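Local coordinates for aminopeptidase YwaD (Bacillus subtilis, PDB 6HC6), which releases N-terminal amino acids from peptides by hydrolysis, arginine, lysine and leucine among them, as a two-zinc aminopeptidase of the M28 family, at residues G60-A64 with D252-P258; G133-Q137 with I151-L156; P187-G191 with F451-K455. All blocks are in the same frame, centred on the assembly; numbering follows the deposited sequence.

The three contacts illustrate how chemistry follows position in a two-domain enzyme. Interaction 1 is partly buried beside the metal site of the peptidase domain and relies on directed backbone and guanidinium bonds between two loops. Interaction 2, about 28 Å away between centres, is a surface contact within the PA domain, mostly leucine methyls against backbone oxygens and a tyrosine ring, with one tyrosine-carboxylate hydrogen bond. Interaction 3, also at the surface, joins the PA domain to the C-terminal tail through ring-to-backbone packing and water, and reaches a zinc ion. Interactions 2 and 3 meet at K455: its NZ lies 2.7 Å from D155 O, probably a hydrogen bond, and its carboxylate forms a salt bridge with R153.

Interaction 1 of 3, residues G60-A64 with D252-P258; sequences GPRIA and DSVPFSP
Next to the metal site of the M28 peptidase domain, S253 in the loop that follows strand 244-250 meets R62 in the loop leaving helix 45-59. The serine hydroxyl is used twice: S253 OG receives the amide of R62 N at 2.9 Å, almost straight at 175°, and donates to S257 O. In return S253 N binds R62 O at 2.9 Å. The R62 side chain bends at chi3 (-55°), which folds its guanidinium back so that NH1 reaches P258 O at 2.8 Å while S253 CB lies over one face. Y251 O and G259 O take NE and NH2, and a water in the guanidinium plane links NH2 to D252 O. The 252-258 loop contains a type II beta turn, V254 to S257, and S257 O at its end lies 3.2 Å from P61 CA. D252 belongs to the second shell of the metal site, its OD1 accepting from H250 ND1 and its OD2 from E295 N. A further water joins D252 OD2, S253 O and A64 N. I63 CD1 packs on P255 CB at 3.7 Å, the two side chains crossing at about a right angle.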
ATOM      1  N   GLY A  60      10.395  -3.519  11.650  1.00 24.72           N
ATOM      2  CA  GLY A  60      11.074  -3.056  10.457  1.00 28.44           C
ATOM      3  C   GLY A  60      10.187  -3.165   9.233  1.00 21.36           C
ATOM      4  O   GLY A  60       8.964  -3.111   9.344  1.00 25.01           O
ATOM      5  N   PRO A  61      10.783  -3.283   8.042  1.00 22.48           N
ATOM      6  CA  PRO A  61       9.978  -3.507   6.833  1.00 21.15           C
ATOM      7  C   PRO A  61       9.042  -4.692   7.021  1.00 26.32           C
ATOM      8  O   PRO A  61       9.420  -5.720   7.582  1.00 28.10           O
ATOM      9  CB  PRO A  61      11.031  -3.780   5.753  1.00 22.97           C
ATOM     10  CG  PRO A  61      12.220  -2.999   6.204  1.00 27.23           C
ATOM     11  CD  PRO A  61      12.190  -3.013   7.727  1.00 20.97           C
ATOM     12  N   ARG A  62       7.802  -4.535   6.573  1.00 19.79           N
ATOM     13  CA  ARG A  62       6.758  -5.540   6.779  1.00 19.67           C
ATOM     14  C   ARG A  62       6.245  -5.981   5.413  1.00 19.10           C
ATOM     15  O   ARG A  62       5.129  -5.655   5.007  1.00 17.91           O
ATOM     16  CB  ARG A  62       5.651  -4.978   7.664  1.00 17.26           C
ATOM     17  CG  ARG A  62       6.184  -4.518   9.030  1.00 21.74           C
ATOM     18  CD  ARG A  62       5.143  -3.738   9.824  1.00 19.20           C
ATOM     19  NE  ARG A  62       4.604  -2.603   9.075  1.00 17.06           N
ATOM     20  CZ  ARG A  62       5.266  -1.466   8.885  1.00 18.08           C
ATOM     21  NH1 ARG A  62       6.483  -1.325   9.384  1.00 18.65           N
ATOM     22  NH2 ARG A  62       4.713  -0.477   8.185  1.00 18.00           N
ATOM     23  N   ILE A  63       7.092  -6.707   4.690  1.00 18.37           N
ATOM     24  CA  ILE A  63       6.762  -7.110   3.334  1.00 18.97           C
ATOM     25  C   ILE A  63       5.654  -8.149   3.382  1.00 21.31           C
ATOM     26  O   ILE A  63       5.706  -9.102   4.176  1.00 20.24           O
ATOM     27  CB  ILE A  63       8.006  -7.654   2.622  1.00 21.41           C
ATOM     28  CG1 ILE A  63       9.062  -6.560   2.462  1.00 23.57           C
ATOM     29  CG2 ILE A  63       7.646  -8.232   1.290  1.00 20.93           C
ATOM     30  CD1 ILE A  63      10.440  -7.145   2.190  1.00 26.34           C
ATOM     31  N   ALA A  64       4.642  -7.966   2.533  1.00 19.05           N
ATOM     32  CA  ALA A  64       3.516  -8.902   2.492  1.00 17.59           C
ATOM     33  C   ALA A  64       3.989 -10.347   2.391  1.00 21.06           C
ATOM     34  O   ALA A  64       4.828 -10.688   1.549  1.00 21.26           O
ATOM     35  CB  ALA A  64       2.607  -8.574   1.306  1.00 20.25           C
ATOM     36  N   ASP A 252       1.189  -3.501   6.006  1.00 15.91           N
ATOM     37  CA  ASP A 252       2.387  -3.942   5.298  1.00 17.94           C
ATOM     38  C   ASP A 252       3.122  -2.749   4.694  1.00 20.46           C
ATOM     39  O   ASP A 252       2.591  -1.643   4.605  1.00 16.52           O
ATOM     40  CB  ASP A 252       2.042  -4.958   4.216  1.00 15.44           C
ATOM     41  CG  ASP A 252       1.229  -4.359   3.078  1.00 17.46           C
ATOM     42  OD1 ASP A 252       0.239  -3.643   3.370  1.00 16.84           O
ATOM     43  OD2 ASP A 252       1.561  -4.628   1.900  1.00 16.36           O
ATOM     44  N   SER A 253       4.370  -2.986   4.287  1.00 15.57           N
ATOM     45  CA  SER A 253       5.181  -1.959   3.635  1.00 15.48           C
ATOM     46  C   SER A 253       5.937  -2.592   2.476  1.00 17.56           C
ATOM     47  O   SER A 253       5.985  -3.816   2.342  1.00 17.65           O
ATOM     48  CB  SER A 253       6.152  -1.286   4.612  1.00 19.77           C
ATOM     49  OG  SER A 253       7.199  -2.165   4.968  1.00 20.46           O
ATOM     50  N   VAL A 254       6.537  -1.751   1.638  1.00 14.19           N
ATOM     51  CA  VAL A 254       7.282  -2.239   0.471  1.00 18.07           C
ATOM     52  C   VAL A 254       8.677  -2.678   0.907  1.00 21.30           C
ATOM     53  O   VAL A 254       9.175  -2.243   1.960  1.00 19.06           O
ATOM     54  CB  VAL A 254       7.364  -1.179  -0.646  1.00 18.88           C
ATOM     55  CG1 VAL A 254       5.961  -0.717  -1.086  1.00 17.11           C
ATOM     56  CG2 VAL A 254       8.218   0.008  -0.205  1.00 19.73           C
ATOM     57  N   PRO A 255       9.329  -3.559   0.148  1.00 18.32           N
ATOM     58  CA  PRO A 255      10.674  -4.002   0.521  1.00 20.01           C
ATOM     59  C   PRO A 255      11.625  -2.837   0.751  1.00 17.92           C
ATOM     60  O   PRO A 255      11.577  -1.822   0.054  1.00 18.74           O
ATOM     61  CB  PRO A 255      11.104  -4.848  -0.683  1.00 25.35           C
ATOM     62  CG  PRO A 255       9.842  -5.420  -1.201  1.00 23.51           C
ATOM     63  CD  PRO A 255       8.803  -4.310  -1.008  1.00 21.62           C
ATOM     64  N   PHE A 256      12.495  -3.001   1.745  1.00 18.76           N
ATOM     65  CA  PHE A 256      13.537  -2.065   2.159  1.00 22.36           C
ATOM     66  C   PHE A 256      12.980  -0.817   2.807  1.00 22.13           C
ATOM     67  O   PHE A 256      13.762   0.046   3.199  1.00 24.95           O
ATOM     68  CB  PHE A 256      14.460  -1.640   1.008  1.00 28.97           C
ATOM     69  CG  PHE A 256      15.008  -2.799   0.231  1.00 35.40           C
ATOM     70  CD1 PHE A 256      15.949  -3.642   0.806  1.00 34.24           C
ATOM     71  CD2 PHE A 256      14.556  -3.063  -1.051  1.00 31.96           C
ATOM     72  CE1 PHE A 256      16.452  -4.723   0.100  1.00 39.93           C
ATOM     73  CE2 PHE A 256      15.048  -4.140  -1.762  1.00 40.64           C
ATOM     74  CZ  PHE A 256      15.996  -4.973  -1.183  1.00 42.47           C
ATOM     75  N   SER A 257      11.663  -0.690   2.941  1.00 21.97           N
ATOM     76  CA  SER A 257      11.125   0.487   3.617  1.00 20.37           C
ATOM     77  C   SER A 257      10.639   0.114   5.007  1.00 14.99           C
ATOM     78  O   SER A 257       9.798  -0.784   5.135  1.00 19.00           O
ATOM     79  CB  SER A 257       9.968   1.086   2.820  1.00 20.69           C
ATOM     80  OG  SER A 257       9.245   2.039   3.592  1.00 20.43           O
ATOM     81  N   PRO A 258      11.112   0.784   6.064  1.00 15.94           N
ATOM     82  CA  PRO A 258      10.512   0.574   7.389  1.00 15.43           C
ATOM     83  C   PRO A 258       9.035   0.901   7.427  1.00 23.84           C
ATOM     84  O   PRO A 258       8.368   0.518   8.394  1.00 20.16           O
ATOM     85  CB  PRO A 258      11.302   1.520   8.306  1.00 16.57           C
ATOM     86  CG  PRO A 258      12.583   1.859   7.532  1.00 19.85           C
ATOM     87  CD  PRO A 258      12.192   1.786   6.078  1.00 21.10           C
TER
HETATM   88  O   HOH W   1       2.037  -0.290   6.917  1.00 16.87           O
HETATM   89  O   HOH W   2       4.146  -5.487   1.290  1.00 16.83           O

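Interaction 2 of 3, residues G133-Q137 with I151-L156; sequences GLGYQ and ISRGDL
L134, L156 and Y136 make up most of this contact, in which the loop after strand 125-131 of the PA domain folds against the end of strand 148-152. The two methyls of L134 meet oxygens: CD2 lies 3.5 Å from R153 O, with S152 O slightly farther, whereas CD1 lies 3.5 Å from the carboxylate oxygen D155 OD2. L156 CD1 stands over one face of the Y136 ring, off its centre toward the rim, 4.0 Å from the centroid, a CH-pi contact, while L156 CD2 presses on Y136 CE1 at 3.3 Å. With CG anti to its carbonyl carbon (chi1 -69°), the tyrosine sends its hydroxyl to D155, and Y136 OH donates to D155 OD2 at 2.9 Å on the anti side of the carboxylate, whose plane is turned 71° from the ring. A phenylalanine here would probably keep the face for L156 but leave D155 OD2 without this donor. S152 N binds G133 O at 2.7 Å, a backbone bond just beyond the end of strand 125-131. The leucine methyls thus pack against oxygens that already have partners: K161 NZ, from helix 158-167, gathers L134 O, S152 O and G154 O, while R153 O is satisfied by S152 OG.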
ATOM      1  N   GLY A 133      15.427   0.480 -25.426  1.00 31.02           N
ATOM      2  CA  GLY A 133      14.964   1.841 -25.206  1.00 32.14           C
ATOM      3  C   GLY A 133      13.844   1.847 -24.187  1.00 27.92           C
ATOM      4  O   GLY A 133      13.966   1.272 -23.103  1.00 31.09           O
ATOM      5  N   LEU A 134      12.716   2.471 -24.543  1.00 29.07           N
ATOM      6  CA  LEU A 134      11.565   2.546 -23.648  1.00 28.74           C
ATOM      7  C   LEU A 134      10.625   1.349 -23.763  1.00 34.35           C
ATOM      8  O   LEU A 134       9.686   1.240 -22.970  1.00 32.85           O
ATOM      9  CB  LEU A 134      10.778   3.836 -23.907  1.00 32.77           C
ATOM     10  CG  LEU A 134      11.571   5.106 -23.602  1.00 40.30           C
ATOM     11  CD1 LEU A 134      10.841   6.342 -24.108  1.00 45.37           C
ATOM     12  CD2 LEU A 134      11.820   5.195 -22.095  1.00 38.13           C
ATOM     13  N   GLY A 135      10.840   0.451 -24.719  1.00 33.42           N
ATOM     14  CA  GLY A 135      10.057  -0.765 -24.770  1.00 33.53           C
ATOM     15  C   GLY A 135       8.799  -0.709 -25.608  1.00 36.02           C
ATOM     16  O   GLY A 135       7.921  -1.560 -25.429  1.00 33.89           O
ATOM     17  N   TYR A 136       8.674   0.267 -26.507  1.00 34.90           N
ATOM     18  CA  TYR A 136       7.594   0.230 -27.480  1.00 38.67           C
ATOM     19  C   TYR A 136       7.757  -0.987 -28.389  1.00 40.07           C
ATOM     20  O   TYR A 136       8.838  -1.563 -28.510  1.00 38.61           O
ATOM     21  CB  TYR A 136       7.576   1.504 -28.330  1.00 43.06           C
ATOM     22  CG  TYR A 136       7.172   2.759 -27.593  1.00 45.44           C
ATOM     23  CD1 TYR A 136       5.837   3.058 -27.386  1.00 46.42           C
ATOM     24  CD2 TYR A 136       8.122   3.659 -27.126  1.00 40.00           C
ATOM     25  CE1 TYR A 136       5.457   4.210 -26.721  1.00 49.88           C
ATOM     26  CE2 TYR A 136       7.746   4.819 -26.463  1.00 41.54           C
ATOM     27  CZ  TYR A 136       6.414   5.087 -26.267  1.00 47.39           C
ATOM     28  OH  TYR A 136       6.027   6.230 -25.609  1.00 47.91           O
ATOM     29  N   GLN A 137       6.659  -1.376 -29.044  1.00 44.46           N
ATOM     30  CA  GLN A 137       6.738  -2.474 -30.004  1.00 41.46           C
ATOM     31  C   GLN A 137       7.802  -2.215 -31.058  1.00 43.14           C
ATOM     32  O   GLN A 137       8.550  -3.126 -31.434  1.00 40.71           O
ATOM     33  CB  GLN A 137       5.376  -2.701 -30.665  1.00 48.18           C
ATOM     34  CG  GLN A 137       4.333  -3.233 -29.705  1.00 46.88           C
ATOM     35  CD  GLN A 137       2.966  -3.384 -30.343  1.00 62.86           C
ATOM     36  OE1 GLN A 137       2.747  -4.280 -31.154  1.00 67.79           O
ATOM     37  NE2 GLN A 137       2.038  -2.508 -29.973  1.00 68.99           N
ATOM     38  N   ILE A 151      15.321  -2.317 -20.676  1.00 25.20           N
ATOM     39  CA  ILE A 151      14.340  -1.288 -20.984  1.00 25.49           C
ATOM     40  C   ILE A 151      14.477  -0.177 -19.959  1.00 27.97           C
ATOM     41  O   ILE A 151      14.491  -0.437 -18.752  1.00 25.91           O
ATOM     42  CB  ILE A 151      12.908  -1.856 -20.962  1.00 26.75           C
ATOM     43  CG1 ILE A 151      12.828  -3.142 -21.793  1.00 30.63           C
ATOM     44  CG2 ILE A 151      11.908  -0.818 -21.467  1.00 26.87           C
ATOM     45  CD1 ILE A 151      11.449  -3.779 -21.804  1.00 29.90           C
ATOM     46  N   SER A 152      14.567   1.054 -20.433  1.00 25.55           N
ATOM     47  CA  SER A 152      14.515   2.176 -19.512  1.00 27.13           C
ATOM     48  C   SER A 152      13.083   2.392 -19.058  1.00 31.58           C
ATOM     49  O   SER A 152      12.135   2.206 -19.822  1.00 32.98           O
ATOM     50  CB  SER A 152      15.041   3.447 -20.168  1.00 34.17           C
ATOM     51  OG  SER A 152      14.785   4.573 -19.346  1.00 34.57           O
ATOM     52  N   ARG A 153      12.931   2.787 -17.804  1.00 27.09           N
ATOM     53  CA  ARG A 153      11.634   3.251 -17.340  1.00 26.32           C
ATOM     54  C   ARG A 153      11.235   4.505 -18.112  1.00 28.57           C
ATOM     55  O   ARG A 153      12.087   5.268 -18.582  1.00 30.22           O
ATOM     56  CB  ARG A 153      11.699   3.513 -15.836  1.00 30.34           C
ATOM     57  CG  ARG A 153      10.524   4.265 -15.247  1.00 32.48           C
ATOM     58  CD  ARG A 153      10.747   4.578 -13.775  1.00 29.53           C
ATOM     59  NE  ARG A 153       9.489   5.013 -13.154  1.00 29.27           N
ATOM     60  CZ  ARG A 153       9.417   5.672 -12.003  1.00 38.52           C
ATOM     61  NH1 ARG A 153      10.533   5.974 -11.353  1.00 34.93           N
ATOM     62  NH2 ARG A 153       8.235   6.040 -11.508  1.00 31.79           N
ATOM     63  N   GLY A 154       9.930   4.692 -18.282  1.00 28.95           N
ATOM     64  CA  GLY A 154       9.391   5.894 -18.896  1.00 34.39           C
ATOM     65  C   GLY A 154       8.299   5.666 -19.925  1.00 41.18           C
ATOM     66  O   GLY A 154       8.285   4.667 -20.648  1.00 35.09           O
ATOM     67  N   ASP A 155       7.363   6.617 -19.990  1.00 49.54           N
ATOM     68  CA  ASP A 155       6.270   6.645 -20.961  1.00 54.40           C
ATOM     69  C   ASP A 155       5.259   5.528 -20.713  1.00 53.06           C
ATOM     70  O   ASP A 155       4.118   5.798 -20.321  1.00 50.91           O
ATOM     71  CB  ASP A 155       6.800   6.563 -22.400  1.00 59.38           C
ATOM     72  CG  ASP A 155       7.532   7.828 -22.832  1.00 60.37           C
ATOM     73  OD1 ASP A 155       7.895   8.632 -21.949  1.00 59.79           O
ATOM     74  OD2 ASP A 155       7.738   8.016 -24.052  1.00 61.55           O
ATOM     75  N   LEU A 156       5.667   4.278 -20.938  1.00 37.79           N
ATOM     76  CA  LEU A 156       4.794   3.117 -20.854  1.00 38.98           C
ATOM     77  C   LEU A 156       4.736   2.569 -19.433  1.00 34.31           C
ATOM     78  O   LEU A 156       5.639   2.780 -18.622  1.00 33.99           O
ATOM     79  CB  LEU A 156       5.276   2.013 -21.794  1.00 35.05           C
ATOM     80  CG  LEU A 156       5.617   2.450 -23.209  1.00 40.19           C
ATOM     81  CD1 LEU A 156       6.010   1.265 -24.077  1.00 43.74           C
ATOM     82  CD2 LEU A 156       4.426   3.160 -23.769  1.00 48.93           C
TER

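Interaction 3 of 3, residues P187-G191 with F451-K455; sequences PNLSG and FEDIK. With ZN (zinc ion), chain E.
S190 and G191 lie flat over one face of the F451 ring, and this is the tight part of the contact. S190 CA stands 3.8 Å from the ring centroid, 13° off the normal, a CH-pi contact, and the chain continues across the face so that G191 N lies 3.4 Å from F451 CZ. The lack of a side chain at G191, whose phi is positive, lets the backbone come this close to the ring. N188 is fitted in just as closely: its CB is 3.1 Å from D453 O, a carbonyl that the contact buries without a polar partner, and its amide plane is set at 80° to the F451 ring. With CG anti to the backbone N (chi1 -172°), N188 turns OD1 back to accept from S190 N at 2.8 Å, closing an Asx turn that shapes the 187-191 loop. This loop belongs to the PA domain, whereas 451-455 is the very end of the chain, so the contact joins the C-terminal end to that domain. The looser side is bridged by water. One molecule donates to N188 O and I454 O and accepts from S190 OG, beside I454 CG2, which is 3.4 Å from that hydroxyl. Another links E452 N with N188 ND2, the latter bond weak. The extended E452 side chain carries OE1 to a zinc ion, probably the catalytic one, binding it at 2.3 Å alongside D262, E295 and H401. OE1 is also hydrogen-bonded to Y400 OH, and a water on the same zinc donates to E452 OE2. D453 OD2 accepts from H401 ND1.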
ATOM      1  N   PRO A 187       9.250  -3.188 -10.587  1.00 28.59           N
ATOM      2  CA  PRO A 187       8.502  -3.048 -11.863  1.00 30.29           C
ATOM      3  C   PRO A 187       7.114  -3.682 -11.795  1.00 34.22           C
ATOM      4  O   PRO A 187       6.833  -4.708 -12.433  1.00 32.07           O
ATOM      5  CB  PRO A 187       9.428  -3.746 -12.863  1.00 34.21           C
ATOM      6  CG  PRO A 187      10.100  -4.809 -12.059  1.00 35.98           C
ATOM      7  CD  PRO A 187      10.264  -4.258 -10.655  1.00 29.10           C
ATOM      8  N   ASN A 188       6.232  -3.041 -11.018  1.00 27.02           N
ATOM      9  CA  ASN A 188       4.877  -3.536 -10.758  1.00 26.14           C
ATOM     10  C   ASN A 188       4.108  -3.788 -12.053  1.00 27.15           C
ATOM     11  O   ASN A 188       3.966  -2.896 -12.892  1.00 26.28           O
ATOM     12  CB  ASN A 188       4.139  -2.514  -9.884  1.00 32.20           C
ATOM     13  CG  ASN A 188       2.775  -3.000  -9.390  1.00 56.97           C
ATOM     14  OD1 ASN A 188       2.069  -3.752 -10.069  1.00 58.73           O
ATOM     15  ND2 ASN A 188       2.390  -2.542  -8.201  1.00 63.89           N
ATOM     16  N   LEU A 189       3.570  -5.002 -12.190  1.00 22.68           N
ATOM     17  CA  LEU A 189       2.928  -5.436 -13.426  1.00 25.76           C
ATOM     18  C   LEU A 189       1.410  -5.239 -13.426  1.00 30.04           C
ATOM     19  O   LEU A 189       0.719  -5.855 -14.245  1.00 30.53           O
ATOM     20  CB  LEU A 189       3.273  -6.906 -13.693  1.00 21.31           C
ATOM     21  CG  LEU A 189       4.766  -7.133 -13.975  1.00 21.13           C
ATOM     22  CD1 LEU A 189       5.089  -8.612 -14.033  1.00 26.92           C
ATOM     23  CD2 LEU A 189       5.164  -6.455 -15.284  1.00 27.68           C
ATOM     24  N   SER A 190       0.882  -4.378 -12.550  1.00 26.89           N
ATOM     25  CA  SER A 190      -0.551  -4.052 -12.538  1.00 28.62           C
ATOM     26  C   SER A 190      -1.406  -5.306 -12.384  1.00 30.69           C
ATOM     27  O   SER A 190      -2.490  -5.410 -12.965  1.00 31.56           O
ATOM     28  CB  SER A 190      -0.971  -3.279 -13.795  1.00 37.49           C
ATOM     29  OG  SER A 190      -0.220  -2.089 -13.989  1.00 39.10           O
ATOM     30  N   GLY A 191      -0.914  -6.269 -11.608  1.00 29.45           N
ATOM     31  CA  GLY A 191      -1.645  -7.496 -11.367  1.00 34.62           C
ATOM     32  C   GLY A 191      -1.641  -8.493 -12.504  1.00 45.35           C
ATOM     33  O   GLY A 191      -2.283  -9.545 -12.382  1.00 45.50           O
ATOM     34  N   PHE A 451      -3.228  -0.053  -8.086  1.00 22.43           N
ATOM     35  CA  PHE A 451      -1.834  -0.317  -7.776  1.00 25.08           C
ATOM     36  C   PHE A 451      -1.058   0.983  -7.575  1.00 27.98           C
ATOM     37  O   PHE A 451      -1.495   2.066  -7.974  1.00 29.65           O
ATOM     38  CB  PHE A 451      -1.202  -1.152  -8.890  1.00 26.52           C
ATOM     39  CG  PHE A 451      -1.911  -2.447  -9.141  1.00 23.77           C
ATOM     40  CD1 PHE A 451      -2.937  -2.526 -10.064  1.00 30.30           C
ATOM     41  CD2 PHE A 451      -1.566  -3.585  -8.422  1.00 28.99           C
ATOM     42  CE1 PHE A 451      -3.601  -3.717 -10.285  1.00 32.86           C
ATOM     43  CE2 PHE A 451      -2.237  -4.779  -8.634  1.00 26.76           C
ATOM     44  CZ  PHE A 451      -3.252  -4.842  -9.563  1.00 26.97           C
ATOM     45  N   GLU A 452       0.100   0.854  -6.929  1.00 27.05           N
ATOM     46  CA  GLU A 452       1.069   1.928  -6.771  1.00 26.30           C
ATOM     47  C   GLU A 452       2.292   1.612  -7.621  1.00 27.31           C
ATOM     48  O   GLU A 452       2.651   0.442  -7.788  1.00 31.55           O
ATOM     49  CB  GLU A 452       1.476   2.095  -5.302  1.00 26.67           C
ATOM     50  CG  GLU A 452       0.269   2.345  -4.392  1.00 22.53           C
ATOM     51  CD  GLU A 452       0.591   2.314  -2.904  1.00 23.61           C
ATOM     52  OE1 GLU A 452       1.739   2.630  -2.501  1.00 22.28           O
ATOM     53  OE2 GLU A 452      -0.335   2.004  -2.122  1.00 23.53           O
ATOM     54  N   ASP A 453       2.912   2.653  -8.174  1.00 40.72           N
ATOM     55  CA  ASP A 453       4.171   2.523  -8.912  1.00 40.29           C
ATOM     56  C   ASP A 453       4.059   1.519 -10.066  1.00 38.87           C
ATOM     57  O   ASP A 453       4.789   0.527 -10.123  1.00 32.87           O
ATOM     58  CB  ASP A 453       5.315   2.110  -7.974  1.00 47.68           C
ATOM     59  CG  ASP A 453       5.662   3.171  -6.943  1.00 50.94           C
ATOM     60  OD1 ASP A 453       5.261   4.343  -7.124  1.00 56.84           O
ATOM     61  OD2 ASP A 453       6.359   2.825  -5.957  1.00 41.88           O
ATOM     62  N   ILE A 454       3.139   1.783 -11.001  1.00 31.97           N
ATOM     63  CA  ILE A 454       3.005   0.898 -12.160  1.00 27.02           C
ATOM     64  C   ILE A 454       3.681   1.452 -13.405  1.00 33.75           C
ATOM     65  O   ILE A 454       3.631   0.809 -14.459  1.00 32.01           O
ATOM     66  CB  ILE A 454       1.530   0.565 -12.475  1.00 35.24           C
ATOM     67  CG1 ILE A 454       0.721   1.823 -12.786  1.00 49.86           C
ATOM     68  CG2 ILE A 454       0.917  -0.219 -11.348  1.00 32.01           C
ATOM     69  CD1 ILE A 454      -0.697   1.519 -13.239  1.00 50.28           C
ATOM     70  N   LYS A 455       4.296   2.624 -13.321  1.00 33.83           N
ATOM     71  CA  LYS A 455       5.088   3.149 -14.425  1.00 33.25           C
ATOM     72  C   LYS A 455       6.158   4.091 -13.881  1.00 38.30           C
ATOM     73  O   LYS A 455       7.079   4.487 -14.607  1.00 35.57           O
ATOM     74  CB  LYS A 455       4.209   3.868 -15.452  1.00 36.23           C
ATOM     75  CG  LYS A 455       3.541   5.118 -14.918  1.00 44.39           C
ATOM     76  CD  LYS A 455       2.675   5.779 -15.975  1.00 40.40           C
ATOM     77  CE  LYS A 455       3.506   6.333 -17.115  1.00 44.48           C
ATOM     78  NZ  LYS A 455       2.668   6.852 -18.245  1.00 52.38           N
ATOM     79  OXT LYS A 455       6.118   4.469 -12.701  1.00 35.81           O
TER
HETATM   80 ZN    ZN E 502       2.701   2.120  -0.503  1.00 21.49          ZN
HETATM   81  O   HOH W   3       2.553  -1.795 -14.813  1.00 29.06           O
HETATM   82  O   HOH W   4       0.364  -1.657  -5.685  1.00 34.68           O
HETATM   83  O   HOH W   5       0.509   1.961   0.194  1.00 18.72           O